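Local coordinates for protein hydrazine synthase subunit beta (Candidatus Kuenenia stuttgartiensis, PDB 5C2V) that forms the beta subunit of the hydrazine synthase complex, which condenses nitric oxide with ammonium to hydrazine, and may modulate passage of the hydroxylamine intermediate between active sites, at residues S293-E296 with E297-Y300; L305-V308 with R309-V313. All coordinates share one frame; numbering follows the deposited sequence.

Contact 1. Residues S293-E296 with E297-Y300; sequences STQE and ELDY
T294 meets E297 through its hydroxyl: E297 N donates to T294 OG1 over 3.3 Å, a weak bond by length although nearly straight, with an N-H...O angle of 166°. A chi1 of 61° holds OG1 over the threonine's own backbone, close to both its N and its carbonyl carbon, which turns it to the amide of the first helical turn. T294 also uses its carbonyl, and L298 N binds T294 O at 3.2 Å. L298 also meets the residue before the cap, its CD2 resting on S293 CB at 3.7 Å.

One position further on, Q295 and D299 are joined twice. D299 N donates to Q295 O at 2.9 Å, and Q295 NE2 reaches D299 OD1 at 3.3 Å, the latter weak because the N-H...O angle is just 132°. Their amide and carboxylate planes lie close to parallel. The bend of Q295 at chi2 carries the amide forward, one turn on, to the carboxylate of D299. Y300 N to E296 O, at 2.9 Å, continues the i to i+4 ladder.

Stronger partners fix these polar ends from outside. R243, a residue of the trimethyl glycine pocket, makes a salt bridge to D299 OD1, while Q295 NE2 also donates to V241 O. E297 OE2 pairs with R697 of an alpha subunit. S293 OG bonds L289 O of the preceding helix. The whole is a threonine N-cap opening helix 295-301; the side chain of D299, one turn in, lies about 5 Å from the bound trimethyl glycine, and the helix faces alpha subunits through E297 and Y300.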
loop_
_atom_site.group_PDB
_atom_site.type_symbol
_atom_site.label_atom_id
_atom_site.label_comp_id
_atom_site.label_asym_id
_atom_site.label_seq_id
_atom_site.Cartn_x
_atom_site.Cartn_y
_atom_site.Cartn_z
ATOM N N SER B 293 13.713 17.928 20.455
ATOM C CA SER B 293 13.000 18.626 19.390
ATOM C C SER B 293 13.522 20.045 19.194
ATOM O O SER B 293 13.934 20.703 20.149
ATOM C CB SER B 293 11.499 18.664 19.687
ATOM O OG SER B 293 10.997 17.367 19.959
ATOM N N THR B 294 13.507 20.511 17.949
ATOM C CA THR B 294 13.869 21.891 17.651
ATOM C C THR B 294 12.704 22.806 18.017
ATOM O O THR B 294 11.656 22.336 18.455
ATOM C CB THR B 294 14.232 22.083 16.166
ATOM O OG1 THR B 294 13.103 21.753 15.347
ATOM C CG2 THR B 294 15.405 21.194 15.785
ATOM N N GLN B 295 12.883 24.109 17.828
ATOM C CA GLN B 295 11.828 25.062 18.151
ATOM C C GLN B 295 10.686 24.951 17.145
ATOM O O GLN B 295 9.514 25.041 17.508
ATOM C CB GLN B 295 12.376 26.489 18.181
ATOM C CG GLN B 295 11.389 27.518 18.712
ATOM C CD GLN B 295 11.045 27.297 20.173
ATOM O OE1 GLN B 295 11.777 27.727 21.066
ATOM N NE2 GLN B 295 9.928 26.625 20.425
ATOM N N GLU B 296 11.046 24.748 15.881
ATOM C CA GLU B 296 10.069 24.583 14.811
ATOM C C GLU B 296 9.176 23.374 15.059
ATOM O O GLU B 296 7.946 23.466 14.991
ATOM C CB GLU B 296 10.778 24.441 13.462
ATOM C CG GLU B 296 10.289 25.397 12.387
ATOM C CD GLU B 296 10.886 25.092 11.026
ATOM O OE1 GLU B 296 11.576 24.057 10.894
ATOM O OE2 GLU B 296 10.663 25.885 10.087
ATOM N N GLU B 297 9.806 22.242 15.355
ATOM C CA GLU B 297 9.087 20.995 15.584
ATOM C C GLU B 297 8.155 21.099 16.786
ATOM O O GLU B 297 7.046 20.578 16.756
ATOM C CB GLU B 297 10.069 19.835 15.778
ATOM C CG GLU B 297 9.422 18.510 16.174
ATOM C CD GLU B 297 8.618 17.870 15.051
ATOM O OE1 GLU B 297 8.617 18.405 13.922
ATOM O OE2 GLU B 297 7.986 16.823 15.301
ATOM N N LEU B 298 8.605 21.777 17.838
ATOM C CA LEU B 298 7.777 21.984 19.020
ATOM C C LEU B 298 6.593 22.894 18.707
ATOM O O LEU B 298 5.467 22.643 19.147
ATOM C CB LEU B 298 8.606 22.571 20.163
ATOM C CG LEU B 298 9.620 21.632 20.819
ATOM C CD1 LEU B 298 10.533 22.398 21.762
ATOM C CD2 LEU B 298 8.909 20.506 21.556
ATOM N N ASP B 299 6.857 23.947 17.938
ATOM C CA ASP B 299 5.811 24.879 17.531
ATOM C C ASP B 299 4.754 24.180 16.684
ATOM O O ASP B 299 3.571 24.509 16.765
ATOM C CB ASP B 299 6.407 26.060 16.763
ATOM C CG ASP B 299 7.193 27.000 17.657
ATOM O OD1 ASP B 299 7.039 26.915 18.893
ATOM O OD2 ASP B 299 7.963 27.827 17.122
ATOM N N TYR B 300 5.180 23.217 15.874
ATOM C CA TYR B 300 4.234 22.417 15.104
ATOM C C TYR B 300 3.498 21.435 16.014
ATOM O O TYR B 300 2.325 21.129 15.796
ATOM C CB TYR B 300 4.946 21.661 13.977
ATOM C CG TYR B 300 4.037 20.734 13.193
ATOM C CD1 TYR B 300 3.900 19.397 13.550
ATOM C CD2 TYR B 300 3.313 21.198 12.103
ATOM C CE1 TYR B 300 3.069 18.550 12.843
ATOM C CE2 TYR B 300 2.480 20.356 11.388
ATOM C CZ TYR B 300 2.362 19.034 11.764
ATOM O OH TYR B 300 1.536 18.191 11.057
#

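Contact 2. Residues L305-V308 with R309-V313; sequences LGLV and RDYLV
A single short helical turn, leading from a loop straight into the outermost strand of a propeller blade, is the element formed here. Its clearest bond runs from D310 N to L307 O at 2.9 Å, an i to i+3 link in which the donor stands well above the carbonyl plane. The next link is weaker: L312 N lies 2.7 Å from V308 O, but the N-H...O angle of 119° is poor. The turn is thus loosely bonded, and side chains supply much of the contact.

Y311 folds back over the turn. Its chi1 of 45° brings CG back over the tyrosine's own backbone, and one ring face comes to lie over V308. V308 CA sits 4.1 Å from the ring centroid and 24° off the normal, a CH-pi contact; V308 O stands above that face, offset toward the rim. V308 CG1 approaches the phenol end, 4.1 Å from Y311 CE1. L307 crosses Y311 at about a right angle, its CG meeting Y311 CE2 at 3.9 Å. L307 CD1 turns to D310 instead, 3.4 Å from D310 OD2. D310 OD1 is salt-bridged to K324 of an alpha subunit, which also binds G306 O.

The Y311 hydroxyl is hydrogen-bonded to P245 O, and the ring packs on K285, V286 and L289 of helix 283-291. L307 joins that group against L289 and P245, while L312 lies on T279 and L281 of strand 277-282, the neighbour of strand 312-317.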
loop_
_atom_site.group_PDB
_atom_site.type_symbol
_atom_site.label_atom_id
_atom_site.label_comp_id
_atom_site.label_asym_id
_atom_site.label_seq_id
_atom_site.Cartn_x
_atom_site.Cartn_y
_atom_site.Cartn_z
ATOM N N LEU B 305 -3.027 17.114 18.621
ATOM C CA LEU B 305 -4.062 16.828 19.606
ATOM C C LEU B 305 -4.007 15.380 20.085
ATOM O O LEU B 305 -4.822 14.957 20.905
ATOM C CB LEU B 305 -5.443 17.158 19.033
ATOM C CG LEU B 305 -5.712 18.664 18.920
ATOM C CD1 LEU B 305 -7.117 18.952 18.412
ATOM C CD2 LEU B 305 -5.468 19.362 20.252
ATOM N N GLY B 306 -3.052 14.624 19.555
ATOM C CA GLY B 306 -2.784 13.282 20.036
ATOM C C GLY B 306 -1.502 13.179 20.841
ATOM O O GLY B 306 -1.165 12.108 21.344
ATOM N N LEU B 307 -0.787 14.293 20.970
ATOM C CA LEU B 307 0.556 14.282 21.548
ATOM C C LEU B 307 0.564 14.021 23.054
ATOM O O LEU B 307 1.455 13.335 23.561
ATOM C CB LEU B 307 1.271 15.603 21.251
ATOM C CG LEU B 307 2.700 15.741 21.785
ATOM C CD1 LEU B 307 3.595 14.650 21.217
ATOM C CD2 LEU B 307 3.265 17.118 21.468
ATOM N N VAL B 308 -0.426 14.566 23.756
ATOM C CA VAL B 308 -0.522 14.434 25.210
ATOM C C VAL B 308 -0.371 12.996 25.692
ATOM O O VAL B 308 0.324 12.730 26.676
ATOM C CB VAL B 308 -1.865 14.980 25.732
ATOM C CG1 VAL B 308 -1.844 16.477 25.759
ATOM C CG2 VAL B 308 -3.008 14.499 24.860
ATOM N N ARG B 309 -1.000 12.074 24.969
ATOM C CA ARG B 309 -1.024 10.665 25.340
ATOM C C ARG B 309 0.373 10.069 25.457
ATOM O O ARG B 309 0.559 9.028 26.087
ATOM C CB ARG B 309 -1.849 9.867 24.329
ATOM C CG ARG B 309 -3.332 10.186 24.369
ATOM C CD ARG B 309 -3.877 10.034 25.780
ATOM N NE ARG B 309 -5.316 10.269 25.849
ATOM C CZ ARG B 309 -6.234 9.317 25.727
ATOM N NH1 ARG B 309 -5.865 8.058 25.525
ATOM N NH2 ARG B 309 -7.522 9.621 25.804
ATOM N N ASP B 310 1.357 10.726 24.850
ATOM C CA ASP B 310 2.735 10.295 25.014
ATOM C C ASP B 310 3.204 10.549 26.445
ATOM O O ASP B 310 3.682 9.632 27.114
ATOM C CB ASP B 310 3.652 11.006 24.013
ATOM C CG ASP B 310 3.366 10.610 22.576
ATOM O OD1 ASP B 310 2.612 9.636 22.365
ATOM O OD2 ASP B 310 3.902 11.265 21.656
ATOM N N TYR B 311 3.067 11.787 26.916
ATOM C CA TYR B 311 3.505 12.121 28.271
ATOM C C TYR B 311 2.416 12.129 29.351
ATOM O O TYR B 311 2.707 12.461 30.498
ATOM C CB TYR B 311 4.235 13.471 28.291
ATOM C CG TYR B 311 3.592 14.594 27.510
ATOM C CD1 TYR B 311 2.537 15.327 28.042
ATOM C CD2 TYR B 311 4.071 14.953 26.258
ATOM C CE1 TYR B 311 1.961 16.367 27.334
ATOM C CE2 TYR B 311 3.503 15.989 25.543
ATOM C CZ TYR B 311 2.449 16.694 26.085
ATOM O OH TYR B 311 1.883 17.726 25.373
ATOM N N LEU B 312 1.178 11.771 29.021
ATOM C CA LEU B 312 0.121 11.894 30.026
ATOM C C LEU B 312 0.084 10.681 30.946
ATOM O O LEU B 312 -0.199 9.564 30.512
ATOM C CB LEU B 312 -1.247 12.065 29.355
ATOM C CG LEU B 312 -2.481 11.913 30.253
ATOM C CD1 LEU B 312 -2.614 13.083 31.219
ATOM C CD2 LEU B 312 -3.751 11.740 29.427
ATOM N N VAL B 313 0.378 10.911 32.224
ATOM C CA VAL B 313 0.263 9.862 33.230
ATOM C C VAL B 313 -1.185 9.566 33.603
ATOM O O VAL B 313 -1.636 8.424 33.507
ATOM C CB VAL B 313 1.040 10.222 34.512
ATOM C CG1 VAL B 313 0.860 9.136 35.564
ATOM C CG2 VAL B 313 2.513 10.436 34.201
#

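The two contacts stand in series along one excursion between strands 277-282 and 312-317 of the same blade, with centres 16 Å apart and nearest atoms about 6 Å apart, so they do not touch. Contact 1 is the more polar: it is a regular helix start, with two of its eight touching residues buried. Contact 2 is mainly apolar, with four of seven buried, and an irregular turn completed by an aromatic ring. Both meet L289, by a hydrogen bond from S293 to its carbonyl in contact 1 and by apolar packing of L307 and Y311 in contact 2. Each also reaches outward to an alpha subunit, E297 to R697 and D310 to K324.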